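Local atomic coordinates of Sn-glycerol-3-phosphate ABC transporter substrate-binding protein UspB (Mycobacterium tuberculosis, PDB entry 4MFI), a protein that probably serves as the substrate-binding subunit of an ABC importer, with specificity for glycerophosphocholine. Residues T129-S134 against F329-T334; H198-A203 against N239-S244. All blocks are in the same frame, centred on the assembly; numbering follows the deposited sequence.

Interaction 1 (T129-S134 against F329-T334); sequences TDYVDS and FVTNPT
The CA atoms of Asp130 and Pro333 are the nearest pair across 129-134 and 329-334, 8.6 Å apart. The CB of Asp130 points toward the other segment, and its OD2 comes within 3.7 Å of Pro333 CG. This is only a van der Waals touch: the same oxygen forms a salt bridge with Arg349 and a hydrogen bond with Ser351, which also packs against Pro333.

Next along the chain, Tyr131 carries the polar link. Its CB points neither toward nor away from 329-334, but with CG beside the backbone N (chi1 -75°) the long ring brings the hydroxyl across to the end of helix 317-330. There OH donates to Thr331 OG1 at 2.7 Å, and the acceptor lies in the ring plane, at the edge that bears the hydroxyl. Thr331 is the first residue to leave the helix, and Asn332 N still closes the turn on Phe329 O at 3.0 Å. Both Tyr131 and Thr331 also pack on Val148 of strand 144-160.

Thr331 OG1 in turn hydrogen-bonds to Ile327 O, one turn back in helix 317-330. Tyr131 OH, Thr331 OG1 and Ile327 O thus form a short buried chain of hydrogen bonds in which the threonine hydroxyl accepts one hydrogen bond and donates another, which fixes its orientation and ties the tyrosine to the helix terminus.

Interaction 2 (H198-A203 against N239-S244); sequences HGWANA and NFYRNS
Strand 198-201 and segment 239-244 of helix 232-245 pass with their axes 10.6 Å apart at closest and their directions 126° apart, so the helix packs slanted across the strand, the CA atoms of Trp200 and Tyr241 being nearest. Trp200, its CB directed toward the helix, contributes the largest share of the contact with its indole. Tyr241 meets it edge-to-face: the CD2-CE2 edge of the phenol lies over one face of the indole, with CE2 3.6 Å from Trp200 CG and the planes at 73°. His198, from the same strand, covers the opposite face nearer the rim, so the indole is held between two rings.

At the indole's edge, NE1 donates to Ser244 OG at 2.9 Å with an N-H...O angle of 150°, the oxygen slightly out of the ring plane. Ser244 OG in turn donates a hydrogen bond to Tyr241 O at 2.7 Å. Farther round the edge, Trp200 CZ2 touches Phe240 CE2 at 4.1 Å.

Tyr241 OH accepts a hydrogen bond from a water that also donates to Ala201 O, and is hydrogen-bonded to Leu399 O. The indole N-H is therefore satisfied within an aromatic interior, and its bond to Ser244 should restrict rotation of the indole against the Tyr241 edge.

Overall arrangement
The two contacts lie on opposite sides of the chain's centre, their own centres 34 Å apart and their nearest atoms about 20 Å apart, consistent with separate lobes of a periplasmic-binding-protein fold. They share no secondary-structure element. Interaction 2 is buried and joins a strand of the small parallel sheet to helix 232-245, largely through aromatic packing. Interaction 1 is smaller and partly buried, joining the 3-10 turn and loop before helix 133-137 to the junction of helices 317-330 and 333-343 over strand 144-160, with an aspartate carboxylate engaged by Arg349 and Ser351. In both, an aromatic side chain donates a hydrogen bond to a hydroxyl that itself donates to a helix carbonyl.

Interaction 1 (T129-S134 against F329-T334)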
ATOM      1  N   THR A 129      -6.825   8.957 -17.154  1.00 12.01           N
ATOM      2  CA  THR A 129      -5.728   8.208 -17.768  1.00 12.99           C
ATOM      3  C   THR A 129      -4.355   8.699 -17.308  1.00 11.40           C
ATOM      4  O   THR A 129      -3.354   8.016 -17.520  1.00 13.70           O
ATOM      5  CB  THR A 129      -5.789   8.208 -19.308  1.00 17.86           C
ATOM      6  OG1 THR A 129      -5.579   9.535 -19.799  1.00 20.74           O
ATOM      7  CG2 THR A 129      -7.134   7.705 -19.784  1.00 18.24           C
ATOM      8  N   ASP A 130      -4.305   9.869 -16.672  1.00  9.90           N
ATOM      9  CA  ASP A 130      -3.045  10.368 -16.116  1.00 10.57           C
ATOM     10  C   ASP A 130      -2.796   9.919 -14.671  1.00 10.11           C
ATOM     11  O   ASP A 130      -1.766  10.250 -14.088  1.00 11.68           O
ATOM     12  CB  ASP A 130      -2.951  11.898 -16.208  1.00 11.78           C
ATOM     13  CG  ASP A 130      -1.546  12.421 -15.887  1.00 13.34           C
ATOM     14  OD1 ASP A 130      -0.552  11.889 -16.438  1.00 14.10           O
ATOM     15  OD2 ASP A 130      -1.432  13.358 -15.068  1.00 14.11           O
ATOM     16  N   TYR A 131      -3.729   9.182 -14.077  1.00  8.20           N
ATOM     17  CA  TYR A 131      -3.426   8.538 -12.800  1.00  8.28           C
ATOM     18  C   TYR A 131      -2.638   7.270 -13.070  1.00  7.46           C
ATOM     19  O   TYR A 131      -2.926   6.553 -14.035  1.00  9.13           O
ATOM     20  CB  TYR A 131      -4.701   8.230 -12.002  1.00  7.75           C
ATOM     21  CG  TYR A 131      -5.307   9.463 -11.380  1.00  7.55           C
ATOM     22  CD1 TYR A 131      -6.097  10.328 -12.132  1.00 10.92           C
ATOM     23  CD2 TYR A 131      -5.052   9.791 -10.057  1.00  8.10           C
ATOM     24  CE1 TYR A 131      -6.631  11.466 -11.574  1.00 11.12           C
ATOM     25  CE2 TYR A 131      -5.582  10.930  -9.487  1.00  8.95           C
ATOM     26  CZ  TYR A 131      -6.375  11.761 -10.251  1.00 10.68           C
ATOM     27  OH  TYR A 131      -6.910  12.898  -9.697  1.00 13.17           O
ATOM     28  N   VAL A 132      -1.634   7.009 -12.231  1.00  7.27           N
ATOM     29  CA  VAL A 132      -0.871   5.762 -12.293  1.00  7.26           C
ATOM     30  C   VAL A 132      -1.876   4.614 -12.370  1.00  7.50           C
ATOM     31  O   VAL A 132      -2.825   4.563 -11.586  1.00  7.49           O
ATOM     32  CB  VAL A 132       0.047   5.618 -11.060  1.00  7.84           C
ATOM     33  CG1 VAL A 132       0.700   4.240 -11.010  1.00  9.37           C
ATOM     34  CG2 VAL A 132       1.112   6.723 -11.062  1.00  9.30           C
ATOM     35  N   ASP A 133      -1.691   3.721 -13.338  1.00  8.34           N
ATOM     36  CA  ASP A 133      -2.726   2.744 -13.670  1.00  9.16           C
ATOM     37  C   ASP A 133      -3.164   1.917 -12.473  1.00  7.19           C
ATOM     38  O   ASP A 133      -4.367   1.822 -12.186  1.00  8.87           O
ATOM     39  CB  ASP A 133      -2.274   1.805 -14.797  1.00 10.37           C
ATOM     40  CG  ASP A 133      -2.229   2.481 -16.155  1.00 15.15           C
ATOM     41  OD1 ASP A 133      -2.765   3.598 -16.289  1.00 15.63           O
ATOM     42  OD2 ASP A 133      -1.672   1.875 -17.102  1.00 19.21           O
ATOM     43  N   SER A 134      -2.200   1.330 -11.765  1.00  7.21           N
ATOM     44  CA  SER A 134      -2.539   0.451 -10.650  1.00  8.08           C
ATOM     45  C   SER A 134      -3.191   1.231  -9.520  1.00  8.11           C
ATOM     46  O   SER A 134      -4.088   0.718  -8.854  1.00  8.63           O
ATOM     47  CB  SER A 134      -1.309  -0.306 -10.132  1.00  9.60           C
ATOM     48  OG  SER A 134      -0.380   0.594  -9.556  1.00 10.96           O
ATOM     49  N   PHE A 329      -8.459  18.138  -7.533  1.00  9.05           N
ATOM     50  CA  PHE A 329      -7.475  19.209  -7.445  1.00  8.25           C
ATOM     51  C   PHE A 329      -6.266  18.812  -6.597  1.00  9.09           C
ATOM     52  O   PHE A 329      -5.120  18.989  -7.015  1.00  9.73           O
ATOM     53  CB  PHE A 329      -8.105  20.497  -6.906  1.00  9.90           C
ATOM     54  CG  PHE A 329      -7.134  21.630  -6.786  1.00 11.38           C
ATOM     55  CD1 PHE A 329      -6.845  22.431  -7.881  1.00 13.33           C
ATOM     56  CD2 PHE A 329      -6.487  21.881  -5.583  1.00 11.64           C
ATOM     57  CE1 PHE A 329      -5.933  23.473  -7.774  1.00 14.86           C
ATOM     58  CE2 PHE A 329      -5.582  22.915  -5.468  1.00 13.70           C
ATOM     59  CZ  PHE A 329      -5.301  23.713  -6.563  1.00 14.34           C
ATOM     60  N   VAL A 330      -6.511  18.269  -5.409  1.00  8.25           N
ATOM     61  CA  VAL A 330      -5.395  17.976  -4.513  1.00  8.65           C
ATOM     62  C   VAL A 330      -4.555  16.797  -4.996  1.00  9.21           C
ATOM     63  O   VAL A 330      -3.435  16.596  -4.516  1.00 10.09           O
ATOM     64  CB  VAL A 330      -5.828  17.795  -3.039  1.00  9.16           C
ATOM     65  CG1 VAL A 330      -6.546  19.045  -2.541  1.00 10.59           C
ATOM     66  CG2 VAL A 330      -6.699  16.543  -2.859  1.00 10.81           C
ATOM     67  N   THR A 331      -5.086  16.036  -5.953  1.00  8.97           N
ATOM     68  CA  THR A 331      -4.334  14.943  -6.573  1.00  9.03           C
ATOM     69  C   THR A 331      -3.953  15.255  -8.022  1.00 10.01           C
ATOM     70  O   THR A 331      -3.670  14.344  -8.814  1.00 10.51           O
ATOM     71  CB  THR A 331      -5.087  13.591  -6.503  1.00  8.47           C
ATOM     72  OG1 THR A 331      -6.328  13.692  -7.212  1.00  8.81           O
ATOM     73  CG2 THR A 331      -5.333  13.178  -5.051  1.00  9.64           C
ATOM     74  N   ASN A 332      -3.932  16.540  -8.373  1.00  9.56           N
ATOM     75  CA  ASN A 332      -3.461  16.929  -9.700  1.00  8.75           C
ATOM     76  C   ASN A 332      -1.928  16.773  -9.773  1.00  9.53           C
ATOM     77  O   ASN A 332      -1.293  16.483  -8.753  1.00  9.57           O
ATOM     78  CB  ASN A 332      -4.026  18.308 -10.131  1.00 10.13           C
ATOM     79  CG  ASN A 332      -3.286  19.507  -9.529  1.00 10.85           C
ATOM     80  OD1 ASN A 332      -2.200  19.389  -8.969  1.00 11.62           O
ATOM     81  ND2 ASN A 332      -3.881  20.690  -9.690  1.00 13.84           N
ATOM     82  N   PRO A 333      -1.330  16.901 -10.970  1.00  9.80           N
ATOM     83  CA  PRO A 333       0.101  16.568 -11.040  1.00 10.01           C
ATOM     84  C   PRO A 333       1.004  17.415 -10.137  1.00 10.37           C
ATOM     85  O   PRO A 333       1.869  16.863  -9.449  1.00 11.76           O
ATOM     86  CB  PRO A 333       0.433  16.790 -12.515  1.00 10.52           C
ATOM     87  CG  PRO A 333      -0.848  16.503 -13.214  1.00 10.27           C
ATOM     88  CD  PRO A 333      -1.922  17.036 -12.311  1.00 10.42           C
ATOM     89  N   THR A 334       0.795  18.725 -10.133  1.00 11.33           N
ATOM     90  CA  THR A 334       1.539  19.637  -9.268  1.00 14.21           C
ATOM     91  C   THR A 334       1.360  19.278  -7.795  1.00 12.59           C
ATOM     92  O   THR A 334       2.319  19.233  -7.015  1.00 13.27           O
ATOM     93  CB  THR A 334       1.035  21.085  -9.472  1.00 19.31           C
ATOM     94  OG1 THR A 334       1.341  21.512 -10.804  1.00 25.96           O
ATOM     95  CG2 THR A 334       1.683  22.032  -8.489  1.00 22.95           C
TER

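Interaction 2 (H198-A203 against N239-S244)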
ATOM      1  N   HIS A 198      18.474 -11.316   5.812  1.00  4.71           N
ATOM      2  CA  HIS A 198      17.188 -10.777   5.371  1.00  3.47           C
ATOM      3  C   HIS A 198      16.227 -10.782   6.537  1.00  4.20           C
ATOM      4  O   HIS A 198      16.203 -11.731   7.313  1.00  7.02           O
ATOM      5  CB  HIS A 198      16.618 -11.630   4.221  1.00  4.59           C
ATOM      6  CG  HIS A 198      15.492 -10.973   3.485  1.00  4.47           C
ATOM      7  ND1 HIS A 198      15.678  -9.881   2.667  1.00  5.01           N
ATOM      8  CD2 HIS A 198      14.164 -11.256   3.438  1.00  5.04           C
ATOM      9  CE1 HIS A 198      14.518  -9.516   2.146  1.00  5.46           C
ATOM     10  NE2 HIS A 198      13.582 -10.333   2.600  1.00  6.21           N
ATOM     11  N   GLY A 199      15.444  -9.717   6.666  1.00  4.88           N
ATOM     12  CA  GLY A 199      14.352  -9.707   7.628  1.00  4.79           C
ATOM     13  C   GLY A 199      13.023  -9.655   6.907  1.00  5.07           C
ATOM     14  O   GLY A 199      12.850  -8.880   5.967  1.00  6.61           O
ATOM     15  N   TRP A 200      12.096 -10.493   7.358  1.00  4.80           N
ATOM     16  CA  TRP A 200      10.701 -10.456   6.921  1.00  5.30           C
ATOM     17  C   TRP A 200       9.891  -9.694   7.951  1.00  4.96           C
ATOM     18  O   TRP A 200      10.108  -9.848   9.153  1.00  5.85           O
ATOM     19  CB  TRP A 200      10.131 -11.874   6.825  1.00  5.71           C
ATOM     20  CG  TRP A 200      10.722 -12.718   5.732  1.00  5.44           C
ATOM     21  CD1 TRP A 200      11.636 -13.728   5.873  1.00  6.24           C
ATOM     22  CD2 TRP A 200      10.422 -12.637   4.332  1.00  5.56           C
ATOM     23  NE1 TRP A 200      11.931 -14.268   4.646  1.00  5.82           N
ATOM     24  CE2 TRP A 200      11.192 -13.626   3.683  1.00  5.25           C
ATOM     25  CE3 TRP A 200       9.583 -11.821   3.565  1.00  6.79           C
ATOM     26  CZ2 TRP A 200      11.155 -13.816   2.304  1.00  7.31           C
ATOM     27  CZ3 TRP A 200       9.542 -12.016   2.192  1.00  8.07           C
ATOM     28  CH2 TRP A 200      10.327 -13.001   1.575  1.00  7.83           C
ATOM     29  N   ALA A 201       8.922  -8.905   7.491  1.00  5.38           N
ATOM     30  CA  ALA A 201       8.040  -8.196   8.410  1.00  5.92           C
ATOM     31  C   ALA A 201       7.282  -9.173   9.308  1.00  6.29           C
ATOM     32  O   ALA A 201       7.068 -10.338   8.941  1.00  5.99           O
ATOM     33  CB  ALA A 201       7.051  -7.355   7.633  1.00  8.34           C
ATOM     34  N   ASN A 202       6.851  -8.686  10.469  1.00  6.94           N
ATOM     35  CA  ASN A 202       6.008  -9.479  11.362  1.00  6.44           C
ATOM     36  C   ASN A 202       4.534  -9.374  10.968  1.00  7.04           C
ATOM     37  O   ASN A 202       4.215  -8.906   9.871  1.00  6.36           O
ATOM     38  CB  ASN A 202       6.241  -9.111  12.834  1.00  9.03           C
ATOM     39  CG  ASN A 202       5.746  -7.714  13.192  1.00 10.60           C
ATOM     40  OD1 ASN A 202       5.049  -7.048  12.416  1.00 11.53           O
ATOM     41  ND2 ASN A 202       6.087  -7.277  14.395  1.00 13.88           N
ATOM     42  N   ALA A 203       3.637  -9.787  11.856  1.00  7.00           N
ATOM     43  CA  ALA A 203       2.219  -9.864  11.503  1.00  7.28           C
ATOM     44  C   ALA A 203       1.569  -8.514  11.208  1.00  8.52           C
ATOM     45  O   ALA A 203       0.435  -8.463  10.738  1.00 10.29           O
ATOM     46  CB  ALA A 203       1.440 -10.601  12.578  1.00  8.39           C
ATOM     47  N   ASN A 239       6.690 -22.189   1.307  1.00  6.17           N
ATOM     48  CA  ASN A 239       7.874 -22.951   1.684  1.00  6.58           C
ATOM     49  C   ASN A 239       9.180 -22.225   1.393  1.00  5.62           C
ATOM     50  O   ASN A 239      10.140 -22.381   2.131  1.00  6.90           O
ATOM     51  CB  ASN A 239       7.848 -24.345   1.057  1.00  8.22           C
ATOM     52  CG  ASN A 239       6.936 -25.290   1.812  1.00  9.93           C
ATOM     53  OD1 ASN A 239       5.987 -25.837   1.262  1.00 15.34           O
ATOM     54  ND2 ASN A 239       7.217 -25.469   3.095  1.00  9.53           N
ATOM     55  N   PHE A 240       9.209 -21.405   0.345  1.00  5.78           N
ATOM     56  CA  PHE A 240      10.364 -20.540   0.097  1.00  6.11           C
ATOM     57  C   PHE A 240      10.609 -19.647   1.315  1.00  4.88           C
ATOM     58  O   PHE A 240      11.731 -19.531   1.819  1.00  6.60           O
ATOM     59  CB  PHE A 240      10.119 -19.683  -1.149  1.00  7.77           C
ATOM     60  CG  PHE A 240      11.087 -18.558  -1.310  1.00  9.68           C
ATOM     61  CD1 PHE A 240      12.310 -18.772  -1.931  1.00 15.74           C
ATOM     62  CD2 PHE A 240      10.776 -17.280  -0.865  1.00 12.70           C
ATOM     63  CE1 PHE A 240      13.213 -17.739  -2.101  1.00 19.63           C
ATOM     64  CE2 PHE A 240      11.698 -16.233  -1.020  1.00 13.55           C
ATOM     65  CZ  PHE A 240      12.908 -16.472  -1.640  1.00 18.59           C
ATOM     66  N   TYR A 241       9.533 -19.028   1.788  1.00  5.41           N
ATOM     67  CA  TYR A 241       9.569 -18.173   2.962  1.00  5.25           C
ATOM     68  C   TYR A 241       9.973 -18.964   4.214  1.00  4.29           C
ATOM     69  O   TYR A 241      10.872 -18.562   4.947  1.00  5.52           O
ATOM     70  CB  TYR A 241       8.193 -17.514   3.113  1.00  5.54           C
ATOM     71  CG  TYR A 241       7.878 -16.903   4.454  1.00  4.73           C
ATOM     72  CD1 TYR A 241       7.079 -17.580   5.366  1.00  6.28           C
ATOM     73  CD2 TYR A 241       8.338 -15.630   4.800  1.00  6.37           C
ATOM     74  CE1 TYR A 241       6.755 -17.021   6.582  1.00  7.24           C
ATOM     75  CE2 TYR A 241       8.013 -15.063   6.020  1.00  6.43           C
ATOM     76  CZ  TYR A 241       7.223 -15.767   6.908  1.00  5.97           C
ATOM     77  OH  TYR A 241       6.894 -15.223   8.125  1.00  7.07           O
ATOM     78  N   ARG A 242       9.322 -20.098   4.455  1.00  5.33           N
ATOM     79  CA  ARG A 242       9.640 -20.897   5.631  1.00  5.67           C
ATOM     80  C   ARG A 242      11.093 -21.358   5.611  1.00  5.94           C
ATOM     81  O   ARG A 242      11.771 -21.319   6.641  1.00  6.65           O
ATOM     82  CB  ARG A 242       8.712 -22.109   5.737  1.00  5.63           C
ATOM     83  CG  ARG A 242       8.884 -22.896   7.025  1.00  6.95           C
ATOM     84  CD  ARG A 242       7.885 -24.051   7.104  1.00  8.59           C
ATOM     85  NE  ARG A 242       8.055 -24.780   8.354  1.00  9.43           N
ATOM     86  CZ  ARG A 242       9.023 -25.665   8.561  1.00 12.02           C
ATOM     87  NH1 ARG A 242       9.882 -25.937   7.584  1.00 14.20           N
ATOM     88  NH2 ARG A 242       9.133 -26.276   9.735  1.00 14.74           N
ATOM     89  N   ASN A 243      11.568 -21.803   4.449  1.00  6.41           N
ATOM     90  CA  ASN A 243      12.928 -22.303   4.346  1.00  5.70           C
ATOM     91  C   ASN A 243      13.957 -21.195   4.508  1.00  5.38           C
ATOM     92  O   ASN A 243      15.048 -21.428   5.017  1.00  7.02           O
ATOM     93  CB  ASN A 243      13.145 -23.034   3.022  1.00  7.79           C
ATOM     94  CG  ASN A 243      12.398 -24.342   2.955  1.00 10.26           C
ATOM     95  OD1 ASN A 243      12.001 -24.900   3.982  1.00 11.33           O
ATOM     96  ND2 ASN A 243      12.219 -24.853   1.745  1.00 13.51           N
ATOM     97  N   SER A 244      13.623 -19.984   4.078  1.00  5.64           N
ATOM     98  CA  SER A 244      14.562 -18.878   4.250  1.00  5.69           C
ATOM     99  C   SER A 244      14.868 -18.662   5.731  1.00  5.44           C
ATOM    100  O   SER A 244      15.996 -18.319   6.098  1.00  6.37           O
ATOM    101  CB  SER A 244      14.045 -17.588   3.593  1.00  5.67           C
ATOM    102  OG  SER A 244      12.977 -17.006   4.324  1.00  5.39           O
TER
HETATM  103  O   HOH W   1       6.010 -12.885   9.662  1.00  9.32           O